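Local coordinates for CBS domain protein (Streptococcus pneumoniae serotype 4, PDB 7LZG) that is of unknown function but, as a protein with a pair of CBS domains, probably senses a small ligand such as an adenine nucleotide, at residues Q59-I64 with D87-T92; L41-M46 with I64-I69. All coordinates share one frame; numbering follows the deposited sequence.

Contact 1: residues Q59-I64 with D87-T92; sequences QFVGTI and DIVHMT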
ATOM      1  N   GLN B  59     -16.896  -0.253  17.867  1.00 56.00           N
ATOM      2  CA  GLN B  59     -17.297   0.900  17.067  1.00 53.25           C
ATOM      3  C   GLN B  59     -16.109   1.408  16.261  1.00 45.50           C
ATOM      4  O   GLN B  59     -15.074   1.769  16.830  1.00 42.94           O
ATOM      5  CB  GLN B  59     -17.848   2.003  17.965  1.00 61.91           C
ATOM      6  CG  GLN B  59     -19.279   1.779  18.423  1.00 70.29           C
ATOM      7  CD  GLN B  59     -20.296   2.161  17.365  1.00 70.39           C
ATOM      8  OE1 GLN B  59     -20.018   2.975  16.484  1.00 70.25           O
ATOM      9  NE2 GLN B  59     -21.484   1.575  17.448  1.00 74.53           N
ATOM     10  N   PHE B  60     -16.255   1.436  14.938  1.00 47.95           N
ATOM     11  CA  PHE B  60     -15.162   1.847  14.065  1.00 37.94           C
ATOM     12  C   PHE B  60     -14.823   3.313  14.298  1.00 41.14           C
ATOM     13  O   PHE B  60     -15.668   4.194  14.106  1.00 48.01           O
ATOM     14  CB  PHE B  60     -15.533   1.610  12.603  1.00 37.57           C
ATOM     15  CG  PHE B  60     -14.513   2.128  11.630  1.00 31.59           C
ATOM     16  CD1 PHE B  60     -13.354   1.413  11.376  1.00 27.78           C
ATOM     17  CD2 PHE B  60     -14.711   3.330  10.970  1.00 27.94           C
ATOM     18  CE1 PHE B  60     -12.413   1.886  10.483  1.00 25.64           C
ATOM     19  CE2 PHE B  60     -13.772   3.809  10.075  1.00 27.16           C
ATOM     20  CZ  PHE B  60     -12.623   3.085   9.829  1.00 26.85           C
ATOM     21  N   VAL B  61     -13.585   3.574  14.708  1.00 29.63           N
ATOM     22  CA  VAL B  61     -13.109   4.940  14.896  1.00 26.13           C
ATOM     23  C   VAL B  61     -12.401   5.450  13.651  1.00 30.66           C
ATOM     24  O   VAL B  61     -12.694   6.540  13.154  1.00 35.84           O
ATOM     25  CB  VAL B  61     -12.187   5.010  16.131  1.00 28.22           C
ATOM     26  CG1 VAL B  61     -11.784   6.450  16.415  1.00 31.83           C
ATOM     27  CG2 VAL B  61     -12.866   4.387  17.336  1.00 27.48           C
ATOM     28  N   GLY B  62     -11.465   4.666  13.131  1.00 25.24           N
ATOM     29  CA  GLY B  62     -10.720   5.061  11.956  1.00 23.88           C
ATOM     30  C   GLY B  62      -9.569   4.106  11.719  1.00 23.47           C
ATOM     31  O   GLY B  62      -9.504   3.023  12.305  1.00 20.62           O
ATOM     32  N   THR B  63      -8.664   4.529  10.845  1.00 23.60           N
ATOM     33  CA  THR B  63      -7.450   3.786  10.550  1.00 19.77           C
ATOM     34  C   THR B  63      -6.243   4.560  11.059  1.00 20.42           C
ATOM     35  O   THR B  63      -6.277   5.788  11.175  1.00 21.19           O
ATOM     36  CB  THR B  63      -7.302   3.529   9.048  1.00 20.64           C
ATOM     37  OG1 THR B  63      -7.228   4.781   8.355  1.00 22.38           O
ATOM     38  CG2 THR B  63      -8.489   2.735   8.526  1.00 23.19           C
ATOM     39  N   ILE B  64      -5.170   3.833  11.365  1.00 20.96           N
ATOM     40  CA  ILE B  64      -3.954   4.442  11.881  1.00 20.06           C
ATOM     41  C   ILE B  64      -2.746   3.754  11.260  1.00 19.70           C
ATOM     42  O   ILE B  64      -2.775   2.560  10.945  1.00 18.26           O
ATOM     43  CB  ILE B  64      -3.892   4.385  13.425  1.00 17.45           C
ATOM     44  CG1 ILE B  64      -2.809   5.327  13.953  1.00 14.44           C
ATOM     45  CG2 ILE B  64      -3.653   2.960  13.907  1.00 18.51           C
ATOM     46  CD1 ILE B  64      -2.733   5.387  15.456  1.00 15.30           C
ATOM     47  N   ASP B  87      -3.526   8.181  24.201  1.00 35.08           N
ATOM     48  CA  ASP B  87      -4.310   7.256  23.396  1.00 26.62           C
ATOM     49  C   ASP B  87      -4.088   7.516  21.909  1.00 27.25           C
ATOM     50  O   ASP B  87      -3.856   8.650  21.482  1.00 31.46           O
ATOM     51  CB  ASP B  87      -5.795   7.386  23.732  1.00 29.27           C
ATOM     52  CG  ASP B  87      -6.092   7.080  25.186  1.00 45.99           C
ATOM     53  OD1 ASP B  87      -5.165   6.649  25.905  1.00 45.30           O
ATOM     54  OD2 ASP B  87      -7.251   7.271  25.611  1.00 46.70           O
ATOM     55  N   ILE B  88      -4.169   6.444  21.113  1.00 27.82           N
ATOM     56  CA  ILE B  88      -3.983   6.562  19.669  1.00 26.38           C
ATOM     57  C   ILE B  88      -5.156   7.232  18.975  1.00 22.54           C
ATOM     58  O   ILE B  88      -5.028   7.624  17.809  1.00 24.03           O
ATOM     59  CB  ILE B  88      -3.745   5.188  19.011  1.00 27.26           C
ATOM     60  CG1 ILE B  88      -4.948   4.269  19.223  1.00 24.64           C
ATOM     61  CG2 ILE B  88      -2.463   4.552  19.530  1.00 24.97           C
ATOM     62  CD1 ILE B  88      -4.860   2.972  18.447  1.00 20.89           C
ATOM     63  N   VAL B  89      -6.298   7.369  19.655  1.00 22.76           N
ATOM     64  CA  VAL B  89      -7.453   8.028  19.050  1.00 23.41           C
ATOM     65  C   VAL B  89      -7.144   9.487  18.744  1.00 22.45           C
ATOM     66  O   VAL B  89      -7.710  10.068  17.808  1.00 18.84           O
ATOM     67  CB  VAL B  89      -8.683   7.888  19.969  1.00 24.29           C
ATOM     68  CG1 VAL B  89      -8.427   8.549  21.315  1.00 24.08           C
ATOM     69  CG2 VAL B  89      -9.925   8.465  19.302  1.00 25.52           C
ATOM     70  N   HIS B  90      -6.237  10.099  19.506  1.00 22.47           N
ATOM     71  CA  HIS B  90      -5.862  11.485  19.256  1.00 24.35           C
ATOM     72  C   HIS B  90      -5.071  11.657  17.967  1.00 24.34           C
ATOM     73  O   HIS B  90      -4.836  12.798  17.553  1.00 28.09           O
ATOM     74  CB  HIS B  90      -5.059  12.031  20.438  1.00 25.74           C
ATOM     75  CG  HIS B  90      -5.853  12.153  21.701  1.00 27.69           C
ATOM     76  ND1 HIS B  90      -7.131  12.669  21.729  1.00 33.41           N
ATOM     77  CD2 HIS B  90      -5.554  11.819  22.977  1.00 31.62           C
ATOM     78  CE1 HIS B  90      -7.583  12.652  22.970  1.00 34.92           C
ATOM     79  NE2 HIS B  90      -6.646  12.140  23.747  1.00 33.44           N
HETATM   80  N   MSE B  91      -4.660  10.567  17.328  1.00 18.94           N
HETATM   81  CA  MSE B  91      -3.925  10.646  16.074  1.00 19.66           C
HETATM   82  C   MSE B  91      -4.489   9.670  15.053  1.00 19.46           C
HETATM   83  O   MSE B  91      -3.932   9.494  13.971  1.00 20.67           O
HETATM   84  CB  MSE B  91      -2.442  10.366  16.304  1.00 21.47           C
HETATM   85  CG  MSE B  91      -2.145   8.951  16.757  1.00 24.04           C
HETATM   86 SE   MSE B  91      -0.602   8.896  17.938  1.00 47.20          SE
HETATM   87  CE  MSE B  91      -1.368   9.862  19.449  1.00 21.97           C
ATOM     88  N   THR B  92      -5.597   9.029  15.410  1.00 20.24           N
ATOM     89  CA  THR B  92      -6.276   8.143  14.478  1.00 16.41           C
ATOM     90  C   THR B  92      -6.932   8.964  13.376  1.00 21.07           C
ATOM     91  O   THR B  92      -7.558   9.994  13.645  1.00 25.26           O
ATOM     92  CB  THR B  92      -7.316   7.299  15.212  1.00 19.62           C
ATOM     93  OG1 THR B  92      -6.671   6.543  16.245  1.00 22.01           O
ATOM     94  CG2 THR B  92      -8.004   6.343  14.253  1.00 25.12           C
TER
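Strand 60-65 and the loop 87-92 draw closest at Ile64 and Thr92, whose CA atoms lie 5.1 Å apart, while the short 3-10 turn that includes Ile88 and Val89 stands over the side of the strand that carries Val61 and Ile64. The strand is an edge strand of the three-stranded mixed sheet of a CBS domain, next to and antiparallel with strand 50-54, and the loop lies between helix 66-76 and helix 105-111. The next residue, Lys93, shares a backbone hydrogen bond with Thr63.

No hydrogen bond joins the two segments, which meet by apolar packing, chiefly of methyl groups on side-chain and main-chain atoms. Ile64 has its CG1 branch opposite its own backbone N (chi1 -166°) and is then fully extended (chi2 177°), which carries CD1 out into the loop. This methyl reaches CB of Ile88 at 3.7 Å, the two side chains crossing at about a right angle, and CG of the selenomethionine Met91 at 3.8 Å. Val51 and Val53 of strand 50-54 also lie against Ile64. Further back along the strand, Val61 sets CG1 4.0 Å from CG2 of Val89, again nearly at right angles. A classic beta bulge at Val61 and Gly62, set against the single residue Val53 of the next strand, lets Val61 and Ile64 point to the same loop although three residues apart.

Thr92 works with two ends. Its methyl CG2 lies against the main chain of the strand, 3.7 Å from C of Gly62 and 3.6 Å from O of Thr63. Its hydroxyl turns back to its own turn, where OG1 donates to O of Ile88, though the modelled length is uncertain. That carbonyl oxygen accepts from two donors, Met91 N on one face of the carbonyl plane and Thr92 OG1 on the other.

Contact 2: residues L41-M46 with I64-I69; sequences LLLSQM and IGLRDI
Leu43 and Leu66 adopt nearly the same shape, each with CG set opposite its own carbonyl carbon (chi1 -79° and -75°), and this turns both isobutyl groups into the gap between helix 36-45 and the start of helix 66-76. The two helices pack side by side on one face of the CBS domain sheet, with Leu43 pointing at Leu66, Gly65 and Ile69. Its CB rests 3.6 Å from CD2 of Leu66, while its CD1 goes deeper, to within 3.7 Å of C of Gly65 and 3.8 Å of CD1 of Ile69. The same CD1 looks loosely toward CG2 of Ile64 on the strand, and Val51 of strand 50-54 also packs on Leu43.

Gly65 is the N-cap of helix 66-76. Its N donates to OD2 of Asp68 at 2.8 Å, using the anti lone pair of that oxygen with a bent N-H...O angle of 136°; this is the N3-side-chain-to-N-cap half of a capping box, and Gly65 has no side chain to make the reciprocal bond. OD2 also forms a salt bridge with Arg50. On the other helix, Ser44 OG folds back to O of Leu41 at 2.9 Å.

Across the dimer, Leu66 packs on Leu66 of the second subunit, and Arg67 NH1 bonds to Met46 O of that subunit, so these helices also form part of the subunit interface. Between the two segments no hydrogen bond forms: the seam is apolar packing of Leu43 on Leu66, Ile69 and the main chain at Gly65, while Gly65 N and the Asp68 carboxylate are served within their own segment and by Arg50.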
ATOM      1  N   LEU B  41       5.530   0.000  18.444  1.00 40.13           N
ATOM      2  CA  LEU B  41       6.089  -1.348  18.442  1.00 41.29           C
ATOM      3  C   LEU B  41       5.137  -2.335  17.780  1.00 40.60           C
ATOM      4  O   LEU B  41       5.564  -3.188  16.993  1.00 38.47           O
ATOM      5  CB  LEU B  41       6.401  -1.791  19.872  1.00 42.20           C
ATOM      6  CG  LEU B  41       6.499  -3.299  20.129  1.00 41.79           C
ATOM      7  CD1 LEU B  41       7.697  -3.913  19.418  1.00 39.32           C
ATOM      8  CD2 LEU B  41       6.554  -3.586  21.620  1.00 53.14           C
ATOM      9  N   LEU B  42       3.843  -2.229  18.085  1.00 37.23           N
ATOM     10  CA  LEU B  42       2.865  -3.149  17.514  1.00 32.41           C
ATOM     11  C   LEU B  42       2.769  -2.985  16.002  1.00 29.04           C
ATOM     12  O   LEU B  42       2.712  -3.976  15.265  1.00 28.16           O
ATOM     13  CB  LEU B  42       1.505  -2.931  18.176  1.00 38.06           C
ATOM     14  CG  LEU B  42       0.775  -4.165  18.712  1.00 45.93           C
ATOM     15  CD1 LEU B  42       1.752  -5.206  19.237  1.00 40.42           C
ATOM     16  CD2 LEU B  42      -0.191  -3.753  19.809  1.00 51.51           C
ATOM     17  N   LEU B  43       2.759  -1.741  15.518  1.00 31.24           N
ATOM     18  CA  LEU B  43       2.631  -1.508  14.082  1.00 31.16           C
ATOM     19  C   LEU B  43       3.892  -1.919  13.330  1.00 31.25           C
ATOM     20  O   LEU B  43       3.811  -2.400  12.194  1.00 33.68           O
ATOM     21  CB  LEU B  43       2.307  -0.040  13.815  1.00 22.61           C
ATOM     22  CG  LEU B  43       0.852   0.372  14.033  1.00 24.39           C
ATOM     23  CD1 LEU B  43       0.684   1.872  13.870  1.00 19.87           C
ATOM     24  CD2 LEU B  43      -0.050  -0.377  13.067  1.00 20.05           C
ATOM     25  N   SER B  44       5.065  -1.737  13.944  1.00 32.70           N
ATOM     26  CA  SER B  44       6.312  -2.069  13.262  1.00 27.93           C
ATOM     27  C   SER B  44       6.440  -3.566  13.014  1.00 30.48           C
ATOM     28  O   SER B  44       7.126  -3.979  12.071  1.00 32.44           O
ATOM     29  CB  SER B  44       7.507  -1.568  14.071  1.00 26.89           C
ATOM     30  OG  SER B  44       7.685  -2.336  15.247  1.00 30.89           O
ATOM     31  N   GLN B  45       5.792  -4.389  13.838  1.00 33.10           N
ATOM     32  CA  GLN B  45       5.850  -5.836  13.678  1.00 33.06           C
ATOM     33  C   GLN B  45       4.799  -6.376  12.719  1.00 36.69           C
ATOM     34  O   GLN B  45       4.954  -7.496  12.220  1.00 40.67           O
ATOM     35  CB  GLN B  45       5.697  -6.521  15.039  1.00 38.23           C
ATOM     36  CG  GLN B  45       6.850  -6.248  15.987  1.00 40.08           C
ATOM     37  CD  GLN B  45       8.192  -6.600  15.377  1.00 43.62           C
ATOM     38  OE1 GLN B  45       8.500  -7.772  15.156  1.00 48.81           O
ATOM     39  NE2 GLN B  45       8.996  -5.582  15.090  1.00 35.83           N
HETATM   40  N   MSE B  46       3.744  -5.615  12.449  1.00 37.70           N
HETATM   41  CA  MSE B  46       2.703  -6.053  11.527  1.00 34.58           C
HETATM   42  C   MSE B  46       3.129  -5.861  10.079  1.00 40.84           C
HETATM   43  O   MSE B  46       4.045  -5.094   9.788  1.00 38.05           O
HETATM   44  CB  MSE B  46       1.406  -5.296  11.790  1.00 39.00           C
HETATM   45  CG  MSE B  46       0.857  -5.504  13.182  1.00 54.38           C
HETATM   46 SE   MSE B  46      -0.540  -4.228  13.612  1.00 85.81          SE
HETATM   47  CE  MSE B  46      -0.844  -4.749  15.464  1.00 55.23           C
ATOM     48  N   ILE B  64      -5.170   3.833  11.365  1.00 20.96           N
ATOM     49  CA  ILE B  64      -3.954   4.442  11.881  1.00 20.06           C
ATOM     50  C   ILE B  64      -2.746   3.754  11.260  1.00 19.70           C
ATOM     51  O   ILE B  64      -2.775   2.560  10.945  1.00 18.26           O
ATOM     52  CB  ILE B  64      -3.892   4.385  13.425  1.00 17.45           C
ATOM     53  CG1 ILE B  64      -2.809   5.327  13.953  1.00 14.44           C
ATOM     54  CG2 ILE B  64      -3.653   2.960  13.907  1.00 18.51           C
ATOM     55  CD1 ILE B  64      -2.733   5.387  15.456  1.00 15.30           C
ATOM     56  N   GLY B  65      -1.685   4.534  11.062  1.00 19.00           N
ATOM     57  CA  GLY B  65      -0.418   4.013  10.596  1.00 15.28           C
ATOM     58  C   GLY B  65       0.722   4.646  11.367  1.00 13.68           C
ATOM     59  O   GLY B  65       0.513   5.502  12.229  1.00 16.74           O
ATOM     60  N   LEU B  66       1.938   4.204  11.042  1.00 13.61           N
ATOM     61  CA  LEU B  66       3.114   4.749  11.709  1.00 13.68           C
ATOM     62  C   LEU B  66       3.328   6.216  11.366  1.00 14.96           C
ATOM     63  O   LEU B  66       3.815   6.979  12.206  1.00 13.64           O
ATOM     64  CB  LEU B  66       4.346   3.928  11.346  1.00 17.22           C
ATOM     65  CG  LEU B  66       4.414   2.581  12.058  1.00 18.16           C
ATOM     66  CD1 LEU B  66       5.569   1.762  11.524  1.00 19.47           C
ATOM     67  CD2 LEU B  66       4.551   2.798  13.554  1.00 18.97           C
ATOM     68  N   ARG B  67       2.976   6.628  10.146  1.00 14.98           N
ATOM     69  CA  ARG B  67       3.090   8.039   9.789  1.00 19.61           C
ATOM     70  C   ARG B  67       2.191   8.899  10.665  1.00 21.58           C
ATOM     71  O   ARG B  67       2.573  10.004  11.064  1.00 23.95           O
ATOM     72  CB  ARG B  67       2.757   8.240   8.311  1.00 24.49           C
ATOM     73  CG  ARG B  67       2.783   9.697   7.868  1.00 29.67           C
ATOM     74  CD  ARG B  67       2.446   9.837   6.394  1.00 40.57           C
ATOM     75  NE  ARG B  67       1.191   9.175   6.059  1.00 59.08           N
ATOM     76  CZ  ARG B  67       0.605   9.234   4.871  1.00 71.05           C
ATOM     77  NH1 ARG B  67       1.127   9.935   3.877  1.00 71.31           N
ATOM     78  NH2 ARG B  67      -0.535   8.576   4.676  1.00 70.69           N
ATOM     79  N   ASP B  68       0.994   8.402  10.984  1.00 15.15           N
ATOM     80  CA  ASP B  68       0.091   9.149  11.852  1.00 13.50           C
ATOM     81  C   ASP B  68       0.686   9.322  13.243  1.00 17.23           C
ATOM     82  O   ASP B  68       0.617  10.410  13.825  1.00 17.52           O
ATOM     83  CB  ASP B  68      -1.259   8.440  11.925  1.00 17.47           C
ATOM     84  CG  ASP B  68      -1.891   8.258  10.559  1.00 25.55           C
ATOM     85  OD1 ASP B  68      -2.051   9.265   9.837  1.00 32.84           O
ATOM     86  OD2 ASP B  68      -2.215   7.106  10.201  1.00 25.76           O
ATOM     87  N   ILE B  69       1.285   8.261  13.786  1.00 19.98           N
ATOM     88  CA  ILE B  69       1.921   8.357  15.095  1.00 16.47           C
ATOM     89  C   ILE B  69       3.168   9.229  15.023  1.00 18.72           C
ATOM     90  O   ILE B  69       3.398  10.080  15.890  1.00 20.85           O
ATOM     91  CB  ILE B  69       2.242   6.950  15.629  1.00 14.67           C
ATOM     92  CG1 ILE B  69       0.962   6.117  15.722  1.00 16.77           C
ATOM     93  CG2 ILE B  69       2.936   7.034  16.981  1.00 16.77           C
ATOM     94  CD1 ILE B  69       1.167   4.745  16.318  1.00 24.64           C
TER

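Overall arrangement
Both contacts use strand 60-65, their centres 12 Å apart. Ile64 is their common residue and divides its branches between them: CD1 serves the loop of contact 1, CG2 faces the helix of contact 2. The two also touch directly, since the SE atom of Met91 lies 3.8 Å from CA of Ile69 and O of Met91 lies 3.5 Å from CB of Asp68. Contact 1 lays the loop 87-92 along one side of the strand, whereas contact 2 packs the helix that follows the strand against helix 36-45 and extends to the second subunit.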